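Putative succinylglutamate desuccinylase / aspartoacylase (Shewanella amazonensis, PDB 3FMC) probably acts as a zinc-dependent hydrolase of the succinylglutamate desuccinylase/aspartoacylase family, perhaps on ester bonds. Local coordinates at residues V113-H118 / A222-S227; R235-T240 / L262-H267. All blocks are in the same frame, centred on the assembly; numbering follows the deposited sequence. Where two conformers were deposited one is given.

Interaction 1. Residues V113-H118 / A222-S227; sequences VWYQEH and AEVASS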
ATOM      1  N   VAL C 113     -29.655  32.459 -14.100  1.00 27.64           N
ATOM      2  CA  VAL C 113     -30.686  32.927 -13.162  1.00 26.76           C
ATOM      3  C   VAL C 113     -30.101  33.802 -12.084  1.00 25.41           C
ATOM      4  O   VAL C 113     -30.650  34.836 -11.747  1.00 23.47           O
ATOM      5  CB  VAL C 113     -31.491  31.729 -12.538  1.00 29.82           C
ATOM      6  CG1 VAL C 113     -32.415  32.191 -11.391  1.00 26.99           C
ATOM      7  CG2 VAL C 113     -32.285  31.018 -13.628  1.00 27.55           C
ATOM      8  N   TRP C 114     -28.959  33.415 -11.526  1.00 25.90           N
ATOM      9  CA  TRP C 114     -28.325  34.245 -10.507  1.00 23.94           C
ATOM     10  C   TRP C 114     -28.012  35.616 -11.119  1.00 23.47           C
ATOM     11  O   TRP C 114     -28.229  36.654 -10.497  1.00 23.87           O
ATOM     12  CB  TRP C 114     -27.020  33.602 -10.012  1.00 23.63           C
ATOM     13  CG  TRP C 114     -26.418  34.309  -8.858  1.00 20.90           C
ATOM     14  CD1 TRP C 114     -26.526  33.942  -7.543  1.00 21.98           C
ATOM     15  CD2 TRP C 114     -25.598  35.505  -8.876  1.00 22.51           C
ATOM     16  NE1 TRP C 114     -25.819  34.813  -6.756  1.00 24.49           N
ATOM     17  CE2 TRP C 114     -25.266  35.796  -7.540  1.00 21.25           C
ATOM     18  CE3 TRP C 114     -25.125  36.362  -9.898  1.00 22.74           C
ATOM     19  CZ2 TRP C 114     -24.480  36.884  -7.184  1.00 24.33           C
ATOM     20  CZ3 TRP C 114     -24.348  37.446  -9.549  1.00 18.05           C
ATOM     21  CH2 TRP C 114     -24.034  37.705  -8.192  1.00 25.96           C
ATOM     22  N   TYR C 115     -27.458  35.606 -12.340  1.00 23.35           N
ATOM     23  CA  TYR C 115     -27.138  36.875 -12.998  1.00 23.29           C
ATOM     24  C   TYR C 115     -28.382  37.759 -13.148  1.00 26.70           C
ATOM     25  O   TYR C 115     -28.364  38.940 -12.776  1.00 28.57           O
ATOM     26  CB  TYR C 115     -26.471  36.656 -14.348  1.00 23.39           C
ATOM     27  CG  TYR C 115     -26.212  37.958 -15.044  1.00 23.21           C
ATOM     28  CD1 TYR C 115     -25.160  38.772 -14.649  1.00 23.14           C
ATOM     29  CD2 TYR C 115     -27.037  38.386 -16.083  1.00 24.96           C
ATOM     30  CE1 TYR C 115     -24.926  40.007 -15.281  1.00 25.31           C
ATOM     31  CE2 TYR C 115     -26.826  39.609 -16.717  1.00 22.64           C
ATOM     32  CZ  TYR C 115     -25.760  40.410 -16.319  1.00 25.72           C
ATOM     33  OH  TYR C 115     -25.507  41.615 -16.944  1.00 29.59           O
ATOM     34  N   GLN C 116     -29.454  37.195 -13.691  1.00 30.14           N
ATOM     35  CA  GLN C 116     -30.693  37.974 -13.880  1.00 33.61           C
ATOM     36  C   GLN C 116     -31.158  38.602 -12.568  1.00 33.48           C
ATOM     37  O   GLN C 116     -31.525  39.780 -12.536  1.00 34.26           O
ATOM     38  CB  GLN C 116     -31.795  37.144 -14.558  1.00 34.82           C
ATOM     39  CG  GLN C 116     -31.457  36.787 -16.041  1.00 45.27           C
ATOM     40  CD  GLN C 116     -31.130  38.028 -16.931  1.00 55.53           C
ATOM     41  OE1 GLN C 116     -31.789  39.070 -16.851  1.00 68.44           O
ATOM     42  NE2 GLN C 116     -30.114  37.898 -17.773  1.00 59.89           N
ATOM     43  N   GLU C 117     -31.072  37.841 -11.486  1.00 34.14           N
ATOM     44  CA  GLU C 117     -31.486  38.319 -10.159  1.00 34.35           C
ATOM     45  C   GLU C 117     -30.589  39.370  -9.523  1.00 31.71           C
ATOM     46  O   GLU C 117     -30.991  40.021  -8.569  1.00 32.44           O
ATOM     47  CB  GLU C 117     -31.656  37.121  -9.225  1.00 35.31           C
ATOM     48  CG  GLU C 117     -32.750  36.173  -9.733  1.00 41.60           C
ATOM     49  CD  GLU C 117     -32.985  34.935  -8.885  1.00 42.73           C
ATOM     50  OE1 GLU C 117     -32.126  34.590  -8.033  1.00 57.53           O
ATOM     51  OE2 GLU C 117     -34.046  34.294  -9.110  1.00 55.49           O
ATOM     52  N   HIS C 118     -29.369  39.541 -10.033  1.00 29.79           N
ATOM     53  CA  HIS C 118     -28.455  40.551  -9.496  1.00 26.63           C
ATOM     54  C   HIS C 118     -28.015  41.580 -10.544  1.00 23.89           C
ATOM     55  O   HIS C 118     -27.219  42.470 -10.239  1.00 25.64           O
ATOM     56  CB  HIS C 118     -27.199  39.861  -8.942  1.00 27.24           C
ATOM     57  CG  HIS C 118     -27.483  38.893  -7.843  1.00 23.23           C
ATOM     58  ND1 HIS C 118     -27.977  37.631  -8.083  1.00 24.45           N
ATOM     59  CD2 HIS C 118     -27.351  39.006  -6.498  1.00 26.54           C
ATOM     60  CE1 HIS C 118     -28.143  37.007  -6.923  1.00 31.69           C
ATOM     61  NE2 HIS C 118     -27.767  37.819  -5.948  1.00 26.16           N
ATOM     62  N   ALA C 222     -18.907  35.708 -16.371  1.00 19.41           N
ATOM     63  CA  ALA C 222     -18.436  36.700 -17.352  1.00 20.68           C
ATOM     64  C   ALA C 222     -19.077  36.397 -18.700  1.00 22.84           C
ATOM     65  O   ALA C 222     -19.499  37.330 -19.421  1.00 25.83           O
ATOM     66  CB  ALA C 222     -16.911  36.660 -17.455  1.00 21.03           C
ATOM     67  N   GLU C 223     -19.184  35.111 -19.020  1.00 22.47           N
ATOM     68  CA  GLU C 223     -19.829  34.640 -20.277  1.00 22.62           C
ATOM     69  C   GLU C 223     -21.284  35.032 -20.317  1.00 21.36           C
ATOM     70  O   GLU C 223     -21.792  35.538 -21.328  1.00 22.87           O
ATOM     71  CB  GLU C 223     -19.715  33.100 -20.420  1.00 23.44           C
ATOM     72  CG  GLU C 223     -18.306  32.595 -20.706  1.00 24.22           C
ATOM     73  CD  GLU C 223     -18.198  31.064 -20.732  1.00 26.29           C
ATOM     74  OE1 GLU C 223     -19.165  30.352 -20.328  1.00 33.83           O
ATOM     75  OE2 GLU C 223     -17.115  30.583 -21.154  1.00 29.08           O
ATOM     76  N   VAL C 224     -21.981  34.756 -19.217  1.00 22.45           N
ATOM     77  CA  VAL C 224     -23.386  35.119 -19.082  1.00 22.41           C
ATOM     78  C   VAL C 224     -23.575  36.630 -19.215  1.00 21.24           C
ATOM     79  O   VAL C 224     -24.449  37.059 -19.931  1.00 19.98           O
ATOM     80  CB  VAL C 224     -23.988  34.596 -17.765  1.00 23.02           C
ATOM     81  CG1 VAL C 224     -25.360  35.256 -17.472  1.00 23.60           C
ATOM     82  CG2 VAL C 224     -24.060  33.023 -17.828  1.00 21.97           C
ATOM     83  N   ALA C 225     -22.779  37.422 -18.506  1.00 22.49           N
ATOM     84  CA  ALA C 225     -22.883  38.892 -18.577  1.00 20.63           C
ATOM     85  C   ALA C 225     -22.651  39.382 -20.032  1.00 23.99           C
ATOM     86  O   ALA C 225     -23.415  40.228 -20.565  1.00 25.11           O
ATOM     87  CB  ALA C 225     -21.912  39.548 -17.581  1.00 19.82           C
ATOM     88  N   SER C 226     -21.612  38.843 -20.688  1.00 24.82           N
ATOM     89  CA  SER C 226     -21.299  39.201 -22.106  1.00 24.20           C
ATOM     90  C   SER C 226     -22.419  38.830 -23.077  1.00 25.50           C
ATOM     91  O   SER C 226     -22.659  39.525 -24.074  1.00 24.53           O
ATOM     92  CB  SER C 226     -19.993  38.536 -22.577  1.00 25.07           C
ATOM     93  OG  SER C 226     -18.922  39.040 -21.808  1.00 24.21           O
ATOM     94  N   SER C 227     -23.089  37.706 -22.831  1.00 26.44           N
ATOM     95  CA  SER C 227     -24.214  37.330 -23.675  1.00 26.91           C
ATOM     96  C   SER C 227     -25.318  38.409 -23.587  1.00 29.23           C
ATOM     97  O   SER C 227     -26.131  38.526 -24.512  1.00 31.22           O
ATOM     98  CB  SER C 227     -24.767  35.940 -23.304  1.00 26.99           C
ATOM     99  OG  SER C 227     -25.529  36.017 -22.114  1.00 24.25           O
TER

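Interaction 2. Residues R235-T240 / L262-H267; sequences RVSALT and LAYLSH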
ATOM      1  N   ARG C 235     -13.285  37.845 -12.941  0.50 19.93           N
ATOM      2  CA  ARG C 235     -12.755  38.579 -11.797  0.50 20.58           C
ATOM      3  C   ARG C 235     -11.871  37.776 -10.849  0.50 20.12           C
ATOM      4  O   ARG C 235     -11.597  38.228  -9.738  0.50 23.04           O
ATOM      5  CB  ARG C 235     -13.898  39.260 -11.039  0.50 21.41           C
ATOM      6  CG  ARG C 235     -14.692  40.248 -11.892  0.50 21.45           C
ATOM      7  CD  ARG C 235     -14.022  41.608 -12.019  0.50 26.84           C
ATOM      8  NE  ARG C 235     -14.885  42.520 -12.776  0.50 34.32           N
ATOM      9  CZ  ARG C 235     -14.908  43.851 -12.664  0.50 31.28           C
ATOM     10  NH1 ARG C 235     -14.144  44.481 -11.775  0.50 29.07           N
ATOM     11  NH2 ARG C 235     -15.740  44.554 -13.425  0.50 22.09           N
ATOM     12  N   VAL C 236     -11.420  36.605 -11.285  0.50 17.96           N
ATOM     13  CA  VAL C 236     -10.454  35.823 -10.506  0.50 16.91           C
ATOM     14  C   VAL C 236      -9.444  35.172 -11.431  0.50 16.85           C
ATOM     15  O   VAL C 236      -9.808  34.696 -12.496  0.50 18.15           O
ATOM     16  CB  VAL C 236     -11.148  34.745  -9.614  0.50 17.87           C
ATOM     17  CG1 VAL C 236     -10.244  33.477  -9.397  0.50 13.47           C
ATOM     18  CG2 VAL C 236     -11.627  35.389  -8.265  0.50 15.38           C
ATOM     19  N   SER C 237      -8.185  35.153 -10.995  1.00 14.89           N
ATOM     20  CA  SER C 237      -7.101  34.510 -11.704  1.00 17.33           C
ATOM     21  C   SER C 237      -6.834  33.229 -10.889  1.00 15.93           C
ATOM     22  O   SER C 237      -6.789  33.290  -9.689  1.00 19.43           O
ATOM     23  CB  SER C 237      -5.872  35.403 -11.748  1.00 19.71           C
ATOM     24  OG  SER C 237      -6.168  36.546 -12.536  1.00 16.67           O
ATOM     25  N   ALA C 238      -6.658  32.095 -11.555  1.00 13.90           N
ATOM     26  CA  ALA C 238      -6.377  30.813 -10.875  1.00 14.80           C
ATOM     27  C   ALA C 238      -5.469  30.023 -11.789  1.00 14.13           C
ATOM     28  O   ALA C 238      -5.851  29.636 -12.918  1.00 17.33           O
ATOM     29  CB  ALA C 238      -7.644  30.046 -10.552  1.00 15.23           C
ATOM     30  N   LEU C 239      -4.256  29.833 -11.297  1.00 15.80           N
ATOM     31  CA  LEU C 239      -3.171  29.188 -12.049  1.00 17.11           C
ATOM     32  C   LEU C 239      -2.597  28.044 -11.220  1.00 17.92           C
ATOM     33  O   LEU C 239      -2.550  28.130  -9.984  1.00 16.43           O
ATOM     34  CB  LEU C 239      -2.080  30.235 -12.268  1.00 17.90           C
ATOM     35  CG  LEU C 239      -2.624  31.473 -13.011  1.00 18.31           C
ATOM     36  CD1 LEU C 239      -2.078  32.704 -12.408  1.00 26.05           C
ATOM     37  CD2 LEU C 239      -2.322  31.348 -14.482  1.00 23.93           C
ATOM     38  N   THR C 240      -2.114  26.994 -11.900  1.00 16.33           N
ATOM     39  CA  THR C 240      -1.509  25.855 -11.216  1.00 15.64           C
ATOM     40  C   THR C 240      -0.092  25.732 -11.711  1.00 15.90           C
ATOM     41  O   THR C 240       0.136  25.560 -12.888  1.00 13.92           O
ATOM     42  CB  THR C 240      -2.337  24.565 -11.469  1.00 17.22           C
ATOM     43  OG1 THR C 240      -3.698  24.797 -11.069  1.00 17.85           O
ATOM     44  CG2 THR C 240      -1.765  23.365 -10.744  1.00 15.32           C
ATOM     45  N   LEU C 262       6.855  36.473  -7.795  1.00 16.69           N
ATOM     46  CA  LEU C 262       6.959  37.926  -7.492  1.00 16.87           C
ATOM     47  C   LEU C 262       6.761  38.792  -8.727  1.00 16.00           C
ATOM     48  O   LEU C 262       6.127  39.855  -8.634  1.00 18.07           O
ATOM     49  CB  LEU C 262       8.271  38.258  -6.810  1.00 16.80           C
ATOM     50  CG  LEU C 262       8.501  37.980  -5.332  1.00 28.55           C
ATOM     51  CD1 LEU C 262       9.991  38.307  -5.036  1.00 24.12           C
ATOM     52  CD2 LEU C 262       7.565  38.821  -4.495  1.00 26.00           C
ATOM     53  N   ALA C 263       7.320  38.391  -9.871  1.00 16.10           N
ATOM     54  CA  ALA C 263       7.094  39.161 -11.123  1.00 15.70           C
ATOM     55  C   ALA C 263       5.581  39.272 -11.432  1.00 16.45           C
ATOM     56  O   ALA C 263       5.087  40.326 -11.852  1.00 18.08           O
ATOM     57  CB  ALA C 263       7.857  38.542 -12.303  1.00 16.30           C
ATOM     58  N   TYR C 264       4.813  38.171 -11.259  1.00 16.32           N
ATOM     59  CA  TYR C 264       3.390  38.193 -11.474  1.00 15.64           C
ATOM     60  C   TYR C 264       2.714  39.126 -10.473  1.00 13.52           C
ATOM     61  O   TYR C 264       1.852  39.900 -10.829  1.00 15.36           O
ATOM     62  CB  TYR C 264       2.767  36.775 -11.395  1.00 15.37           C
ATOM     63  CG  TYR C 264       1.302  36.765 -11.710  1.00 15.84           C
ATOM     64  CD1 TYR C 264       0.847  36.971 -12.995  1.00 14.27           C
ATOM     65  CD2 TYR C 264       0.348  36.532 -10.713  1.00 18.49           C
ATOM     66  CE1 TYR C 264      -0.482  36.998 -13.291  1.00 16.78           C
ATOM     67  CE2 TYR C 264      -0.999  36.547 -11.013  1.00 16.07           C
ATOM     68  CZ  TYR C 264      -1.415  36.754 -12.304  1.00 14.48           C
ATOM     69  OH  TYR C 264      -2.760  36.772 -12.643  1.00 17.69           O
ATOM     70  N   LEU C 265       3.129  39.036  -9.217  1.00 15.42           N
ATOM     71  CA  LEU C 265       2.547  39.885  -8.156  1.00 15.45           C
ATOM     72  C   LEU C 265       2.823  41.384  -8.431  1.00 17.42           C
ATOM     73  O   LEU C 265       1.952  42.213  -8.203  1.00 17.54           O
ATOM     74  CB  LEU C 265       3.108  39.444  -6.805  1.00 16.59           C
ATOM     75  CG  LEU C 265       2.758  38.017  -6.347  1.00 16.90           C
ATOM     76  CD1 LEU C 265       3.213  37.764  -4.909  1.00 20.56           C
ATOM     77  CD2 LEU C 265       1.289  37.748  -6.544  1.00 17.11           C
ATOM     78  N   SER C 266       4.027  41.717  -8.892  1.00 17.68           N
ATOM     79  CA  SER C 266       4.342  43.117  -9.286  1.00 18.66           C
ATOM     80  C   SER C 266       3.425  43.536 -10.450  1.00 17.25           C
ATOM     81  O   SER C 266       2.763  44.576 -10.423  1.00 17.90           O
ATOM     82  CB  SER C 266       5.830  43.232  -9.647  1.00 19.69           C
ATOM     83  OG  SER C 266       6.130  44.509 -10.153  1.00 21.27           O
ATOM     84  N   HIS C 267       3.375  42.699 -11.487  1.00 18.27           N
ATOM     85  CA  HIS C 267       2.452  42.910 -12.603  1.00 17.72           C
ATOM     86  C   HIS C 267       1.006  43.202 -12.191  1.00 17.34           C
ATOM     87  O   HIS C 267       0.355  44.095 -12.744  1.00 16.09           O
ATOM     88  CB  HIS C 267       2.570  41.737 -13.605  1.00 21.12           C
ATOM     89  CG  HIS C 267       1.388  41.577 -14.510  1.00 17.93           C
ATOM     90  ND1 HIS C 267       1.039  42.505 -15.466  1.00 21.67           N
ATOM     91  CD2 HIS C 267       0.521  40.546 -14.650  1.00 21.96           C
ATOM     92  CE1 HIS C 267      -0.033  42.080 -16.110  1.00 21.58           C
ATOM     93  NE2 HIS C 267      -0.362  40.883 -15.640  1.00 21.20           N
TER

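Interaction 1. Residues V113-H118 / A222-S227
Tyr115 reaches across from helix 111-118 and meets two neighbouring residues of helix 210-227, Val224 and Ala225. The contact is small and apolar, burying 134 Å² in all. At the root of the tyrosine, Val224 CG1 lies 3.6 Å from Tyr115 CB and also touches CG and CD2, approaching the ring obliquely. Farther out, Ala225 CA lies over one face of the ring, toward the rim and 23° off the ring normal. This CH-pi contact puts Ala225 CA 4.2 Å from the centroid of the Tyr115 ring. Ala225 CB comes within 3.8 Å of Tyr115 CE1. The ring gets there because CG is anti to the backbone N (chi1 177°). This is helix-on-helix packing within the catalytic domain; the centre of the contact is about 28 Å from the centre of the chain. With an alanine at Tyr115, the CH-pi contact would go, and Val224 CG1 and Ala225 would probably face a gap between the two helices. Leu126 of helix 123-142 and Arg230 touch the Tyr115 side chain, and the His228 ring meets its ring with planes at about 15°. Ser227 OG donates to Val224 O, 2.6 Å away, and His228 ND1 bonds the same oxygen.

Interaction 2. Residues R235-T240 / L262-H267
Tyr264 points its phenol end at Ser237 and Leu239 of strand 237-243. Its OH is 3.4 Å from Ser237 OG, with Ser237 CB close by. Leu239 CD1 lies 4.1 Å from Tyr264 CZ, reaching the hydroxyl end of the ring obliquely. The leucine and tyrosine side chains come from opposite directions, one from the strand and one from the helix. Tyr264 sets CG anti to its own N (chi1 -176°), and this carries the ring from helix 251-267 toward the strand. The CA atoms of Ser237 and Tyr264 are 11.1 Å apart, so side chains alone bridge the gap. Ser237 and Leu239 are alternate strand residues whose side chains face the helix, whereas Ala238 between them points away, onto helix 210-227. The strand is thus covered by helices on both sides, as in the alpha/beta core of zinc carboxypeptidase-like enzymes. Phe194 stacks on the Tyr264 ring. The buried hydroxyls of Ser237 and Tyr264 find a common partner in Glu187, which bonds Ser237 OG through OE1 and Tyr264 OH through OE2. Arg268 NH1 also bonds the Tyr264 hydroxyl. Held by both, that hydroxyl is likely to fix where the phenol end sits beside Ser237 and Leu239.

How the interactions relate
Both interactions lie within the catalytic domain, their centres about 25 Å apart. They follow in series along the chain: interaction 1 closes on helix 210-227, and strand 237-243, the next regular element, opens interaction 2. Their nearest atoms are about 6 Å apart and do not touch. Helix 210-227 links them, since Ala214 and Phe215 pack on Ala238 while its last turns meet helix 111-118. Interaction 1 joins two helices toward the outside. Interaction 2 ties a core strand to a helix; its centre is about 13 Å from the chain centre. That strand pairs with strand 167-174, and its Thr240 touches His172, part of a possible metal site with His43 and Glu46.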